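Local coordinates for peptide chain release factor 2 (Thermus thermophilus, PDB 2IHR), which directs the termination of translation in response to the stop codons UGA and UAA, its GGQ motif serving peptide release on the ribosome, at residues Q147-E152 / I169-E174; G185-V190 / A206-I211. One frame throughout, in Å; residues are numbered along the deposited sequence.

Interaction 1 of 2, residues Q147-E152 / I169-E174; sequences QGFQVE and ILVKGE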
loop_
_atom_site.group_PDB
_atom_site.type_symbol
_atom_site.label_atom_id
_atom_site.label_comp_id
_atom_site.label_asym_id
_atom_site.label_seq_id
_atom_site.Cartn_x
_atom_site.Cartn_y
_atom_site.Cartn_z
ATOM N N GLN A 147 -4.137 -0.908 12.854
ATOM C CA GLN A 147 -5.094 -0.971 11.771
ATOM C C GLN A 147 -5.750 -2.352 11.697
ATOM O O GLN A 147 -6.661 -2.592 10.909
ATOM C CB GLN A 147 -4.375 -0.623 10.468
ATOM C CG GLN A 147 -5.211 0.174 9.520
ATOM C CD GLN A 147 -5.368 1.590 9.980
ATOM O OE1 GLN A 147 -6.169 2.367 9.435
ATOM N NE2 GLN A 147 -4.586 1.952 10.993
ATOM N N GLY A 148 -5.285 -3.250 12.552
ATOM C CA GLY A 148 -5.806 -4.596 12.556
ATOM C C GLY A 148 -5.224 -5.418 11.422
ATOM O O GLY A 148 -5.935 -6.167 10.763
ATOM N N PHE A 149 -3.931 -5.265 11.174
ATOM C CA PHE A 149 -3.281 -6.029 10.122
ATOM C C PHE A 149 -2.234 -6.879 10.807
ATOM O O PHE A 149 -1.718 -6.514 11.855
ATOM C CB PHE A 149 -2.583 -5.135 9.088
ATOM C CG PHE A 149 -3.501 -4.222 8.318
ATOM C CD1 PHE A 149 -4.880 -4.453 8.264
ATOM C CD2 PHE A 149 -2.967 -3.165 7.566
ATOM C CE1 PHE A 149 -5.727 -3.641 7.444
ATOM C CE2 PHE A 149 -3.787 -2.348 6.751
ATOM C CZ PHE A 149 -5.167 -2.584 6.682
ATOM N N GLN A 150 -1.927 -8.019 10.205
ATOM C CA GLN A 150 -0.931 -8.932 10.743
ATOM C C GLN A 150 0.380 -8.687 10.011
ATOM O O GLN A 150 0.422 -8.463 8.792
ATOM C CB GLN A 150 -1.390 -10.385 10.557
ATOM C CG GLN A 150 -2.728 -10.679 11.200
ATOM C CD GLN A 150 -2.689 -10.482 12.696
ATOM O OE1 GLN A 150 -2.182 -11.331 13.429
ATOM N NE2 GLN A 150 -3.206 -9.347 13.162
ATOM N N VAL A 151 1.452 -8.736 10.772
ATOM C CA VAL A 151 2.750 -8.491 10.212
ATOM C C VAL A 151 3.613 -9.750 10.324
ATOM O O VAL A 151 3.720 -10.358 11.396
ATOM C CB VAL A 151 3.441 -7.259 10.943
ATOM C CG1 VAL A 151 4.840 -6.981 10.364
ATOM C CG2 VAL A 151 2.575 -6.019 10.805
ATOM N N GLU A 152 4.227 -10.115 9.195
ATOM C CA GLU A 152 5.111 -11.268 9.090
ATOM C C GLU A 152 6.490 -10.762 8.701
ATOM O O GLU A 152 6.709 -10.353 7.566
ATOM C CB GLU A 152 4.594 -12.197 8.006
ATOM C CG GLU A 152 4.453 -13.620 8.422
ATOM C CD GLU A 152 3.190 -14.247 7.868
ATOM O OE1 GLU A 152 2.100 -13.916 8.389
ATOM O OE2 GLU A 152 3.285 -15.061 6.913
ATOM N N ILE A 169 8.782 -6.928 5.244
ATOM C CA ILE A 169 7.597 -7.464 5.880
ATOM C C ILE A 169 6.401 -7.699 4.969
ATOM O O ILE A 169 6.331 -7.209 3.834
ATOM C CB ILE A 169 7.162 -6.571 7.030
ATOM C CG1 ILE A 169 6.623 -5.232 6.498
ATOM C CG2 ILE A 169 8.344 -6.353 7.952
ATOM C CD1 ILE A 169 5.909 -4.327 7.581
ATOM N N LEU A 170 5.463 -8.477 5.505
ATOM C CA LEU A 170 4.250 -8.849 4.811
ATOM C C LEU A 170 3.154 -8.392 5.739
ATOM O O LEU A 170 3.057 -8.860 6.898
ATOM C CB LEU A 170 4.213 -10.361 4.635
ATOM C CG LEU A 170 3.012 -10.991 3.930
ATOM C CD1 LEU A 170 2.834 -10.409 2.582
ATOM C CD2 LEU A 170 3.238 -12.469 3.862
ATOM N N VAL A 171 2.350 -7.456 5.230
ATOM C CA VAL A 171 1.275 -6.854 5.993
ATOM C C VAL A 171 -0.003 -7.392 5.424
ATOM O O VAL A 171 -0.371 -7.083 4.287
ATOM C CB VAL A 171 1.344 -5.280 5.887
ATOM C CG1 VAL A 171 0.142 -4.603 6.605
ATOM C CG2 VAL A 171 2.650 -4.799 6.503
ATOM N N LYS A 172 -0.688 -8.182 6.244
ATOM C CA LYS A 172 -1.928 -8.836 5.844
ATOM C C LYS A 172 -3.198 -8.191 6.399
ATOM O O LYS A 172 -3.392 -8.081 7.609
ATOM C CB LYS A 172 -1.844 -10.301 6.259
ATOM C CG LYS A 172 -0.546 -11.014 5.839
ATOM C CD LYS A 172 -0.487 -12.355 6.511
ATOM C CE LYS A 172 0.396 -13.317 5.750
ATOM N NZ LYS A 172 0.111 -14.754 6.106
ATOM N N GLY A 173 -4.062 -7.770 5.482
ATOM C CA GLY A 173 -5.307 -7.117 5.843
ATOM C C GLY A 173 -5.878 -6.500 4.575
ATOM O O GLY A 173 -5.172 -6.356 3.570
ATOM N N GLU A 174 -7.156 -6.128 4.622
ATOM C CA GLU A 174 -7.836 -5.552 3.473
ATOM C C GLU A 174 -7.209 -4.245 3.042
ATOM O O GLU A 174 -7.037 -3.329 3.842
ATOM C CB GLU A 174 -9.338 -5.388 3.782
ATOM C CG GLU A 174 -9.948 -4.003 3.581
ATOM C CD GLU A 174 -9.554 -3.017 4.667
ATOM O OE1 GLU A 174 -9.540 -3.417 5.851
ATOM O OE2 GLU A 174 -9.269 -1.843 4.339
#

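Interaction 2 of 2, residues G185-V190 / A206-I211; sequences GVHRLV and AGVEVI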
loop_
_atom_site.group_PDB
_atom_site.type_symbol
_atom_site.label_atom_id
_atom_site.label_comp_id
_atom_site.label_asym_id
_atom_site.label_seq_id
_atom_site.Cartn_x
_atom_site.Cartn_y
_atom_site.Cartn_z
ATOM N N GLY A 185 9.003 5.139 -1.673
ATOM C CA GLY A 185 9.771 6.305 -2.049
ATOM C C GLY A 185 10.921 6.476 -1.094
ATOM O O GLY A 185 11.214 5.552 -0.308
ATOM N N VAL A 186 11.584 7.631 -1.148
ATOM C CA VAL A 186 12.712 7.886 -0.251
ATOM C C VAL A 186 12.289 8.758 0.953
ATOM O O VAL A 186 11.541 9.726 0.829
ATOM C CB VAL A 186 13.907 8.535 -1.027
ATOM C CG1 VAL A 186 15.089 8.767 -0.088
ATOM C CG2 VAL A 186 14.338 7.615 -2.141
ATOM N N HIS A 187 12.788 8.420 2.124
ATOM C CA HIS A 187 12.390 9.146 3.304
ATOM C C HIS A 187 13.592 9.800 3.925
ATOM O O HIS A 187 14.618 9.139 4.155
ATOM C CB HIS A 187 11.701 8.157 4.286
ATOM C CG HIS A 187 10.371 7.659 3.800
ATOM N ND1 HIS A 187 9.176 8.059 4.352
ATOM C CD2 HIS A 187 10.044 6.780 2.816
ATOM C CE1 HIS A 187 8.171 7.443 3.752
ATOM N NE2 HIS A 187 8.673 6.660 2.811
ATOM N N ARG A 188 13.491 11.103 4.203
ATOM C CA ARG A 188 14.630 11.809 4.795
ATOM C C ARG A 188 14.453 12.207 6.272
ATOM O O ARG A 188 13.395 12.723 6.683
ATOM C CB ARG A 188 14.954 13.045 3.970
ATOM C CG ARG A 188 16.088 13.821 4.521
ATOM C CD ARG A 188 16.439 14.967 3.645
ATOM N NE ARG A 188 15.454 16.029 3.726
ATOM C CZ ARG A 188 15.759 17.278 4.064
ATOM N NH1 ARG A 188 17.015 17.590 4.345
ATOM N NH2 ARG A 188 14.814 18.214 4.115
ATOM N N LEU A 189 15.523 11.975 7.038
ATOM C CA LEU A 189 15.601 12.252 8.464
ATOM C C LEU A 189 16.626 13.309 8.812
ATOM O O LEU A 189 17.775 13.235 8.420
ATOM C CB LEU A 189 15.956 10.965 9.217
ATOM C CG LEU A 189 15.635 10.792 10.733
ATOM C CD1 LEU A 189 16.927 10.757 11.504
ATOM C CD2 LEU A 189 14.718 11.852 11.243
ATOM N N VAL A 190 16.199 14.298 9.566
ATOM C CA VAL A 190 17.080 15.361 10.001
ATOM C C VAL A 190 16.999 15.520 11.519
ATOM O O VAL A 190 15.900 15.678 12.097
ATOM C CB VAL A 190 16.681 16.680 9.364
ATOM C CG1 VAL A 190 17.753 17.698 9.604
ATOM C CG2 VAL A 190 16.396 16.463 7.883
ATOM N N ALA A 206 16.612 6.577 3.762
ATOM C CA ALA A 206 16.267 5.152 3.704
ATOM C C ALA A 206 15.192 5.161 2.645
ATOM O O ALA A 206 14.460 6.125 2.563
ATOM C CB ALA A 206 15.716 4.658 5.033
ATOM N N GLY A 207 15.128 4.133 1.811
ATOM C CA GLY A 207 14.084 4.070 0.800
ATOM C C GLY A 207 13.095 2.974 1.198
ATOM O O GLY A 207 13.504 1.978 1.828
ATOM N N VAL A 208 11.818 3.150 0.837
ATOM C CA VAL A 208 10.750 2.196 1.176
ATOM C C VAL A 208 10.067 1.713 -0.085
ATOM O O VAL A 208 9.705 2.535 -0.918
ATOM C CB VAL A 208 9.642 2.884 2.100
ATOM C CG1 VAL A 208 8.437 1.991 2.284
ATOM C CG2 VAL A 208 10.227 3.223 3.478
ATOM N N GLU A 209 9.911 0.388 -0.238
ATOM C CA GLU A 209 9.201 -0.186 -1.383
ATOM C C GLU A 209 8.010 -1.005 -0.927
ATOM O O GLU A 209 8.048 -1.656 0.140
ATOM C CB GLU A 209 10.083 -1.088 -2.241
ATOM C CG GLU A 209 10.200 -0.596 -3.706
ATOM C CD GLU A 209 8.858 -0.263 -4.406
ATOM O OE1 GLU A 209 8.886 0.469 -5.418
ATOM O OE2 GLU A 209 7.785 -0.726 -3.969
ATOM N N VAL A 210 6.981 -0.964 -1.768
ATOM C CA VAL A 210 5.728 -1.655 -1.570
ATOM C C VAL A 210 5.201 -2.146 -2.929
ATOM O O VAL A 210 5.044 -1.348 -3.860
ATOM C CB VAL A 210 4.639 -0.699 -0.968
ATOM C CG1 VAL A 210 3.480 -1.511 -0.326
ATOM C CG2 VAL A 210 5.273 0.209 0.036
ATOM N N ILE A 211 4.938 -3.454 -3.030
ATOM C CA ILE A 211 4.371 -4.090 -4.227
ATOM C C ILE A 211 3.264 -5.024 -3.688
ATOM O O ILE A 211 3.275 -5.401 -2.521
ATOM C CB ILE A 211 5.414 -4.927 -4.936
ATOM C CG1 ILE A 211 5.752 -6.132 -4.053
ATOM C CG2 ILE A 211 6.635 -4.043 -5.317
ATOM C CD1 ILE A 211 6.852 -6.976 -4.557
#

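Interaction 1 of 2, residues Q147-E152 / I169-E174
Gln150 to Glu152 run antiparallel to Ile169 to Lys172, the axes of these short strands 4.7 Å apart at 160°, with Gln150–Lys172 and Glu152–Leu170 as hydrogen-bonded pairs flanking the non-hydrogen-bonded pair Val151–Val171. The straightest of the four backbone bonds joins Lys172 N to Gln150 O (2.8 Å), and Gln150 N returns to Lys172 O. Just before the paired residues, the Phe149 ring meets the end of the other strand obliquely: CG lies anti to the carbonyl carbon (chi1 -63°), which swings CD2 to 3.6 Å from Val171 CG1 and CD1 to 3.6 Å from Gly173 CA, while CZ approaches the carbonyl of Glu174. Gly173 has no CB, and one there would run into CD1 of this ring. Gln147 CB covers one face of the ring over its centre, and Leu179 and Ala144 from two helices also touch Phe149. The strands belong to the beta hairpin 150-158/164-172 at one border of the mixed sheet, entered from helix 127-145 through a Schellman motif with Gly148, at positive phi, as its C-prime residue. Replacing Phe149 by an alanine is likely to open a gap beside Val171 CG1 and Gly173 and to leave Gln147 CB without the ring it covers. Val151 CG1 meets Ile169 CD1 at 4.0 Å on the side of the hairpin that also carries Val171. On the other side, the extended Lys172 chain brings NZ to 3.1 Å from Glu152 OE1, a salt bridge whose hydrogen bonds to both carboxylate oxygens are weak; Leu274 of helix 268-294 packs against Glu152 and Leu170.

Interaction 2 of 2, residues G185-V190 / A206-I211
The imidazole of His187 has Ala206 O at its edge, near the ring plane, and Val208 CG2 coming in obliquely, 3.6 Å from CD2 and 3.8 Å from NE2 of His187. With CG anti to the carbonyl carbon and beside the backbone N (chi1 -69°), the ring is turned back to the Gly185 end of its strand, where it meets Val208. Both ring nitrogens are engaged, NE2 with Glu183 O and ND1 with the hydroxyl of Tyr314, which fixes the rotation of the imidazole. The contact forms the end, away from the turn, of the beta hairpin of strands 185-190 and 201-213 in the mixed sheet, where Gly185–Val208 and His187–Ala206 are antiparallel hydrogen-bonded pairs about the non-hydrogen-bonded pair Val186–Gly207. Val208 N gives Gly185 O a 2.7 Å bond, while His187 N reaches Ala206 O at 2.9 Å. The return bond from Ala206 N to His187 O is longer, 3.3 Å, and that oxygen also accepts from Trp132 NE1 of helix 127-145. At the backbone angles of Gly185 a CB would collide with the preceding carbonyl oxygen, so glycine fits there. Val186 CA and Gly207 CA lie 4.2 Å apart, and Val186 CG1 rests 3.8 Å from Ala206 O.

Interactions 1 and 2 are two antiparallel hairpin pairings in series along the chain and in the same mixed sheet, their centres 19 Å apart and their nearest atoms about 7 Å apart without touching. Strand 115-122 lies between them in the sheet: it bonds through its backbone to Ile169 and Val171 of interaction 1, and neighbours strand 201-213 of interaction 2. Leu118 touches both Ile169 and Val208, so the strand bridges the two contacts through one residue; Ile117 touches Leu170 and, farther along strand 201-213, Ile211. Helix 127-145 also serves both, through Ala144 and Leu137 for interaction 1 and Trp132, Leu136 and Tyr140 for interaction 2.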